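Local coordinates for protein necrotic enteritis toxin B (Clostridium perfringens, PDB 4I0N) that is a pore-forming toxin of the alpha-hemolysin fold, which probably damages host cells by assembling pores in their membranes during necrotic enteritis, at residues 13-16 / 21-24; 77-82 / 204-209; 181-184 / 189-192. One frame throughout, in Å; residues are numbered along the deposited sequence.

Contact 1 (13-16 / 21-24); sequences GEII and KEAI
Ile16 and Ala23 form the hydrogen-bonded pair of an antiparallel two-strand ladder, in which strand 14-16 runs against strand 21-24 at 148° between their N-to-C directions. Ile16 N donates to Ala23 O over 2.8 Å, and Ala23 N returns the bond to Ile16 O over 3.0 Å, both nearly straight at hydrogen. Each acceptor takes a CA-H as well. Ile15 CA approaches Ala23 O, and Glu22 CA lies 3.2 Å from Ile16 O. One step along, Ile15 faces Ile24 as the non-hydrogen-bonded pair, and Ile24 CA comes to 3.3 Å from Glu14 O.

Side-chain contacts are split between the two faces of the hairpin. On the face of Ile16 and Ala23, the methyl CB of Ala23 meets Ile16 CG1 at 3.8 Å and touches CD1 just beyond. This follows from the torsion of Ile16: CG1 sits between the backbone N and the carbonyl carbon (chi1 56°), which lays the longer branch alongside the facing residue. On the other face the touching is diagonal. Ile15 CG2, anti to its own N, reaches obliquely across the extended side chain of Glu22, 3.6 Å from OE2, so a methyl rests against the carboxylate and the methylenes behind it. Ile24 CG2 packs at 3.6 Å on Gly13 CA, at the point where the chain enters the strand.

Most of these residues are exposed, and Ala23 is the buried one. The ladder continues through a backbone bond between Glu14 and Lys25, while Ile24 bonds on its other side to Glu47. The hairpin of strands 14-18 and 21-34 thus forms the margin of a six-stranded antiparallel sheet, with strand 14-18 outermost and strand 37-47 next inward.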
loop_
_atom_site.group_PDB
_atom_site.type_symbol
_atom_site.label_atom_id
_atom_site.label_comp_id
_atom_site.label_asym_id
_atom_site.label_seq_id
_atom_site.Cartn_x
_atom_site.Cartn_y
_atom_site.Cartn_z
ATOM N N GLY A 13 -23.957 -16.451 -11.745
ATOM C CA GLY A 13 -22.709 -17.087 -11.333
ATOM C C GLY A 13 -22.056 -17.875 -12.453
ATOM O O GLY A 13 -22.695 -18.211 -13.444
ATOM N N GLU A 14 -20.771 -18.161 -12.293
ATOM C CA GLU A 14 -20.017 -18.904 -13.296
ATOM C C GLU A 14 -19.460 -20.176 -12.656
ATOM O O GLU A 14 -18.904 -20.132 -11.567
ATOM C CB GLU A 14 -18.888 -18.019 -13.852
ATOM C CG GLU A 14 -18.058 -18.668 -14.962
ATOM C CD GLU A 14 -17.044 -17.709 -15.595
ATOM O OE1 GLU A 14 -17.216 -16.475 -15.496
ATOM O OE2 GLU A 14 -16.070 -18.202 -16.202
ATOM N N ILE A 15 -19.596 -21.309 -13.344
ATOM C CA ILE A 15 -19.040 -22.559 -12.834
ATOM C C ILE A 15 -17.528 -22.576 -12.962
ATOM O O ILE A 15 -16.982 -22.270 -14.029
ATOM C CB ILE A 15 -19.623 -23.809 -13.555
ATOM C CG1 ILE A 15 -21.093 -23.979 -13.191
ATOM C CG2 ILE A 15 -18.853 -25.073 -13.152
ATOM C CD1 ILE A 15 -21.807 -25.093 -13.937
ATOM N N ILE A 16 -16.864 -22.926 -11.866
ATOM C CA ILE A 16 -15.436 -23.201 -11.862
ATOM C C ILE A 16 -15.241 -24.692 -11.610
ATOM O O ILE A 16 -16.026 -25.309 -10.898
ATOM C CB ILE A 16 -14.678 -22.352 -10.806
ATOM C CG1 ILE A 16 -15.261 -22.571 -9.406
ATOM C CG2 ILE A 16 -14.730 -20.891 -11.195
ATOM C CD1 ILE A 16 -14.495 -21.911 -8.265
ATOM N N LYS A 21 -14.508 -31.680 -9.615
ATOM C CA LYS A 21 -15.420 -30.999 -8.682
ATOM C C LYS A 21 -15.718 -29.602 -9.203
ATOM O O LYS A 21 -14.861 -28.975 -9.844
ATOM C CB LYS A 21 -14.823 -30.929 -7.273
ATOM C CG LYS A 21 -14.491 -32.287 -6.694
ATOM C CD LYS A 21 -14.236 -32.244 -5.216
ATOM C CE LYS A 21 -14.015 -33.666 -4.704
ATOM N NZ LYS A 21 -14.710 -33.866 -3.406
ATOM N N GLU A 22 -16.925 -29.111 -8.934
ATOM C CA GLU A 22 -17.313 -27.775 -9.388
ATOM C C GLU A 22 -17.863 -26.877 -8.266
ATOM O O GLU A 22 -18.366 -27.356 -7.252
ATOM C CB GLU A 22 -18.301 -27.866 -10.558
ATOM C CG GLU A 22 -17.729 -28.597 -11.783
ATOM C CD GLU A 22 -18.719 -28.736 -12.930
ATOM O OE1 GLU A 22 -19.890 -29.104 -12.682
ATOM O OE2 GLU A 22 -18.322 -28.473 -14.091
ATOM N N ALA A 23 -17.703 -25.571 -8.447
ATOM C CA ALA A 23 -18.284 -24.563 -7.563
ATOM C C ALA A 23 -18.741 -23.401 -8.437
ATOM O O ALA A 23 -18.563 -23.434 -9.649
ATOM C CB ALA A 23 -17.254 -24.101 -6.534
ATOM N N ILE A 24 -19.327 -22.378 -7.824
ATOM C CA ILE A 24 -19.841 -21.232 -8.573
ATOM C C ILE A 24 -19.128 -19.994 -8.047
ATOM O O ILE A 24 -19.020 -19.819 -6.835
ATOM C CB ILE A 24 -21.362 -21.049 -8.357
ATOM C CG1 ILE A 24 -22.113 -22.350 -8.688
ATOM C CG2 ILE A 24 -21.885 -19.862 -9.202
ATOM C CD1 ILE A 24 -23.557 -22.395 -8.157
#

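Contact 2 (77-82 / 204-209); sequences GKMKWP and KNFTDD
Phe206 points its ring at the strand through Gly77 and Met79, and these two residues meet it in different ways, one at its edge and one over a face. The CB methylene of Met79 takes the face. It stands 3.7 Å from the ring centroid and 13° off the normal, a CH-pi contact placed almost squarely over the middle of the ring. From there the side chain of Met79 runs back along Phe206 in the direction opposite to the phenyl, so that the two slide past each other. With CG anti to the backbone N (chi1 173°) and the rest of the chain extended, the sulfur ends near the root of the ring rather than over its centre: SD lies 4.0 Å from Phe206 CD1 and 4.1 Å from Phe206 CB. The Met-aromatic contact is accordingly oblique, with SD 4.7 Å from the centroid and 40° off the normal.

At the far end of the ring, the edge abuts the peptide between Gly77 and Lys78. Phe206 CZ is 3.4 Å from Gly77 C, which lies in the ring plane, and 3.5 Å from Lys78 N. Gly77 has no side chain to stand between this backbone and the phenyl, and so the ring tip can come right down on the strand. The whole contact is carried by packing, and Gly77, Met79 and Phe206 are all buried.

Strand 76-92 is held on both margins, bonding through Gly77 and Met79 to strand 236-255 and through Lys78 to strand 69-72. The Phe206 ring, dropping from the irregular segment 204-209, packs on this strand and also touches Ile70 and Leu252 of its two neighbours. Met79 is packed in turn by Phe193 and by Ile216 of helix 214-217.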
loop_
_atom_site.group_PDB
_atom_site.type_symbol
_atom_site.label_atom_id
_atom_site.label_comp_id
_atom_site.label_asym_id
_atom_site.label_seq_id
_atom_site.Cartn_x
_atom_site.Cartn_y
_atom_site.Cartn_z
ATOM N N GLY A 77 16.433 25.508 2.183
ATOM C CA GLY A 77 15.490 24.729 1.395
ATOM C C GLY A 77 14.832 23.679 2.258
ATOM O O GLY A 77 15.443 23.176 3.195
ATOM N N LYS A 78 13.576 23.374 1.942
ATOM C CA LYS A 78 12.886 22.251 2.564
ATOM C C LYS A 78 12.128 21.445 1.540
ATOM O O LYS A 78 11.319 21.978 0.761
ATOM C CB LYS A 78 11.935 22.693 3.680
ATOM C CG LYS A 78 11.201 21.494 4.330
ATOM C CD LYS A 78 10.398 21.887 5.540
ATOM C CE LYS A 78 9.045 22.421 5.133
ATOM N NZ LYS A 78 8.218 22.578 6.343
ATOM N N MET A 79 12.401 20.146 1.549
ATOM C CA MET A 79 11.682 19.192 0.715
ATOM C C MET A 79 10.920 18.233 1.614
ATOM O O MET A 79 11.530 17.462 2.365
ATOM C CB MET A 79 12.677 18.421 -0.161
ATOM C CG MET A 79 12.034 17.255 -0.957
ATOM S SD MET A 79 13.312 16.466 -1.961
ATOM C CE MET A 79 12.611 14.842 -2.245
ATOM N N LYS A 80 9.587 18.298 1.557
ATOM C CA LYS A 80 8.757 17.322 2.235
ATOM C C LYS A 80 8.554 16.124 1.308
ATOM O O LYS A 80 8.186 16.298 0.140
ATOM C CB LYS A 80 7.405 17.936 2.626
ATOM C CG LYS A 80 6.556 16.969 3.453
ATOM C CD LYS A 80 5.232 17.561 3.857
ATOM C CE LYS A 80 4.248 17.692 2.681
ATOM N NZ LYS A 80 3.735 16.361 2.209
ATOM N N TRP A 81 8.729 14.909 1.830
ATOM C CA TRP A 81 8.726 13.717 0.981
ATOM C C TRP A 81 8.179 12.530 1.786
ATOM O O TRP A 81 8.209 12.571 3.017
ATOM C CB TRP A 81 10.145 13.451 0.437
ATOM C CG TRP A 81 11.152 13.133 1.500
ATOM C CD1 TRP A 81 11.774 14.012 2.349
ATOM C CD2 TRP A 81 11.622 11.834 1.847
ATOM N NE1 TRP A 81 12.630 13.327 3.195
ATOM C CE2 TRP A 81 12.533 11.987 2.922
ATOM C CE3 TRP A 81 11.349 10.542 1.359
ATOM C CZ2 TRP A 81 13.191 10.900 3.517
ATOM C CZ3 TRP A 81 12.009 9.458 1.932
ATOM C CH2 TRP A 81 12.930 9.649 3.007
ATOM N N PRO A 82 7.624 11.511 1.097
ATOM C CA PRO A 82 7.007 10.395 1.816
ATOM C C PRO A 82 8.026 9.316 2.174
ATOM O O PRO A 82 8.646 8.706 1.285
ATOM C CB PRO A 82 5.976 9.870 0.813
ATOM C CG PRO A 82 6.605 10.119 -0.508
ATOM C CD PRO A 82 7.323 11.467 -0.347
ATOM N N LYS A 204 16.261 25.441 -5.286
ATOM C CA LYS A 204 16.711 24.887 -6.548
ATOM C C LYS A 204 17.765 23.802 -6.353
ATOM O O LYS A 204 18.395 23.374 -7.332
ATOM C CB LYS A 204 17.281 25.993 -7.448
ATOM C CG LYS A 204 16.260 27.031 -7.901
ATOM C CD LYS A 204 15.031 26.342 -8.474
ATOM N N ASN A 205 17.949 23.353 -5.107
ATOM C CA ASN A 205 19.071 22.458 -4.797
ATOM C C ASN A 205 18.685 21.046 -4.363
ATOM O O ASN A 205 19.468 20.363 -3.706
ATOM C CB ASN A 205 20.036 23.063 -3.770
ATOM C CG ASN A 205 21.413 22.387 -3.820
ATOM O OD1 ASN A 205 21.834 21.937 -4.887
ATOM N ND2 ASN A 205 22.100 22.296 -2.679
ATOM N N PHE A 206 17.485 20.624 -4.750
ATOM C CA PHE A 206 17.020 19.283 -4.476
ATOM C C PHE A 206 17.036 18.444 -5.747
ATOM O O PHE A 206 16.896 18.979 -6.859
ATOM C CB PHE A 206 15.610 19.336 -3.882
ATOM C CG PHE A 206 15.555 19.986 -2.528
ATOM C CD1 PHE A 206 16.090 19.342 -1.412
ATOM C CD2 PHE A 206 14.946 21.232 -2.363
ATOM C CE1 PHE A 206 16.040 19.933 -0.148
ATOM C CE2 PHE A 206 14.903 21.844 -1.104
ATOM C CZ PHE A 206 15.443 21.198 0.003
ATOM N N THR A 207 17.228 17.137 -5.573
ATOM C CA THR A 207 17.164 16.163 -6.673
ATOM C C THR A 207 15.959 16.433 -7.594
ATOM O O THR A 207 14.833 16.567 -7.116
ATOM C CB THR A 207 17.070 14.725 -6.088
ATOM O OG1 THR A 207 18.131 14.537 -5.155
ATOM C CG2 THR A 207 17.163 13.656 -7.174
ATOM N N ASP A 208 16.200 16.513 -8.905
ATOM C CA ASP A 208 15.123 16.637 -9.904
ATOM C C ASP A 208 14.160 15.457 -9.840
ATOM O O ASP A 208 14.585 14.340 -9.535
ATOM C CB ASP A 208 15.716 16.707 -11.319
ATOM C CG ASP A 208 16.540 17.958 -11.550
ATOM O OD1 ASP A 208 16.266 18.981 -10.883
ATOM O OD2 ASP A 208 17.465 17.922 -12.407
ATOM N N ASP A 209 12.884 15.700 -10.147
ATOM C CA ASP A 209 11.856 14.641 -10.163
ATOM C C ASP A 209 12.239 13.411 -10.961
ATOM O O ASP A 209 12.006 12.300 -10.515
ATOM C CB ASP A 209 10.520 15.133 -10.714
ATOM C CG ASP A 209 9.681 15.871 -9.692
ATOM O OD1 ASP A 209 9.634 15.495 -8.500
ATOM O OD2 ASP A 209 9.038 16.839 -10.114
#

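Contact 3 (181-184 / 189-192); sequences IDSY and GNQL
Asn190 turns its amide onto Ser183 by holding CG anti to the backbone N (chi1 -169°), a setting that carries the group across to segment 181-184. There Ser183 O lies 3.2 Å from Asn190 CB and equally near Asn190 CG, while Ser183 CB rests 3.6 Å from Asn190 OD1. Ser183 O and Asn190 ND2 are close, but the angle is poor for a bond; ND2 instead donates to Asn180 O. The hydroxyl of Ser183 likewise looks to Asn180, bonding to its backbone N, so one residue ties both sides of the contact.

Farther along, the two segments meet through Tyr184 and Gly189. Tyr184 CA makes a CA-H...O contact with Gly189 O at 3.6 Å, and the Tyr184 ring reaches Gly189 CA through CD1 at 3.9 Å, obliquely. Its OH is bonded to Arg260 of strand 258-279.

Asn190 OD1 is fixed by its own segment: it accepts from Leu192 N at 2.9 Å, with 153° at hydrogen and the donor tilted 34° from the carbonyl plane. This closure, side-chain oxygen to the backbone N two residues on, defines an Asx turn within the long irregular connection between strand 165-172 and helix 214-217.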
loop_
_atom_site.group_PDB
_atom_site.type_symbol
_atom_site.label_atom_id
_atom_site.label_comp_id
_atom_site.label_asym_id
_atom_site.label_seq_id
_atom_site.Cartn_x
_atom_site.Cartn_y
_atom_site.Cartn_z
ATOM N N ILE A 181 18.066 7.684 5.354
ATOM C CA ILE A 181 17.699 8.658 6.391
ATOM C C ILE A 181 18.719 8.793 7.527
ATOM O O ILE A 181 18.629 9.736 8.316
ATOM C CB ILE A 181 16.284 8.390 6.994
ATOM C CG1 ILE A 181 16.287 7.078 7.779
ATOM C CG2 ILE A 181 15.203 8.410 5.872
ATOM C CD1 ILE A 181 14.949 6.747 8.451
ATOM N N ASP A 182 19.656 7.846 7.631
ATOM C CA ASP A 182 20.722 7.951 8.629
ATOM C C ASP A 182 22.051 8.474 8.097
ATOM O O ASP A 182 23.000 8.595 8.871
ATOM C CB ASP A 182 20.955 6.602 9.323
ATOM C CG ASP A 182 19.725 6.112 10.071
ATOM O OD1 ASP A 182 19.214 6.851 10.951
ATOM O OD2 ASP A 182 19.275 4.993 9.768
ATOM N N SER A 183 22.151 8.768 6.793
ATOM C CA SER A 183 23.449 9.136 6.202
ATOM C C SER A 183 23.968 10.419 6.834
ATOM O O SER A 183 23.191 11.327 7.125
ATOM C CB SER A 183 23.371 9.286 4.670
ATOM O OG SER A 183 23.072 8.039 4.064
ATOM N N TYR A 184 25.269 10.471 7.088
ATOM C CA TYR A 184 25.850 11.631 7.751
ATOM C C TYR A 184 27.310 11.829 7.389
ATOM O O TYR A 184 28.139 10.933 7.562
ATOM C CB TYR A 184 25.660 11.564 9.286
ATOM C CG TYR A 184 26.226 12.785 9.974
ATOM C CD1 TYR A 184 25.549 14.000 9.928
ATOM C CD2 TYR A 184 27.465 12.734 10.632
ATOM C CE1 TYR A 184 26.074 15.145 10.533
ATOM C CE2 TYR A 184 28.002 13.873 11.241
ATOM C CZ TYR A 184 27.291 15.072 11.193
ATOM O OH TYR A 184 27.807 16.204 11.789
ATOM N N GLY A 189 26.518 16.897 6.078
ATOM C CA GLY A 189 25.359 16.366 6.798
ATOM C C GLY A 189 24.810 15.192 6.016
ATOM O O GLY A 189 25.575 14.392 5.479
ATOM N N ASN A 190 23.482 15.096 5.956
ATOM C CA ASN A 190 22.826 14.071 5.163
ATOM C C ASN A 190 22.630 14.586 3.737
ATOM O O ASN A 190 21.949 15.580 3.524
ATOM C CB ASN A 190 21.463 13.690 5.767
ATOM C CG ASN A 190 20.884 12.444 5.129
ATOM O OD1 ASN A 190 21.218 12.112 3.980
ATOM N ND2 ASN A 190 20.057 11.711 5.877
ATOM N N GLN A 191 23.242 13.910 2.773
ATOM C CA GLN A 191 23.191 14.358 1.380
ATOM C C GLN A 191 22.014 13.777 0.592
ATOM O O GLN A 191 21.942 13.943 -0.627
ATOM C CB GLN A 191 24.535 14.040 0.699
ATOM C CG GLN A 191 25.671 14.915 1.218
ATOM C CD GLN A 191 27.014 14.348 0.877
ATOM O OE1 GLN A 191 27.632 14.742 -0.124
ATOM N NE2 GLN A 191 27.473 13.395 1.679
ATOM N N LEU A 192 21.109 13.092 1.293
ATOM C CA LEU A 192 19.941 12.400 0.708
ATOM C C LEU A 192 19.424 12.933 -0.641
ATOM O O LEU A 192 19.477 12.219 -1.648
ATOM C CB LEU A 192 18.809 12.353 1.746
ATOM C CG LEU A 192 17.627 11.401 1.572
ATOM C CD1 LEU A 192 18.095 9.980 1.419
ATOM C CD2 LEU A 192 16.691 11.545 2.776
#

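Contact 1 stands far from the others, its centre 53 Å from that of contact 2 and 56 Å from that of contact 3, across the centre of the elongated chain. It comes first in sequence and belongs to the six-stranded sheet. Contacts 2 and 3 lie 14 Å apart, centre to centre, at the other end. Contact 3 falls between the segments of contact 2, nested in the loop it closes; 204-209 and both segments of contact 3 lie in the connection between strand 165-172 and helix 214-217. They touch where Trp81 packs on Leu192 and Ile181. By analogy with alpha-hemolysin, contacts 2 and 3 probably lie in the membrane-facing rim, and contact 1 at the far end, in the cap.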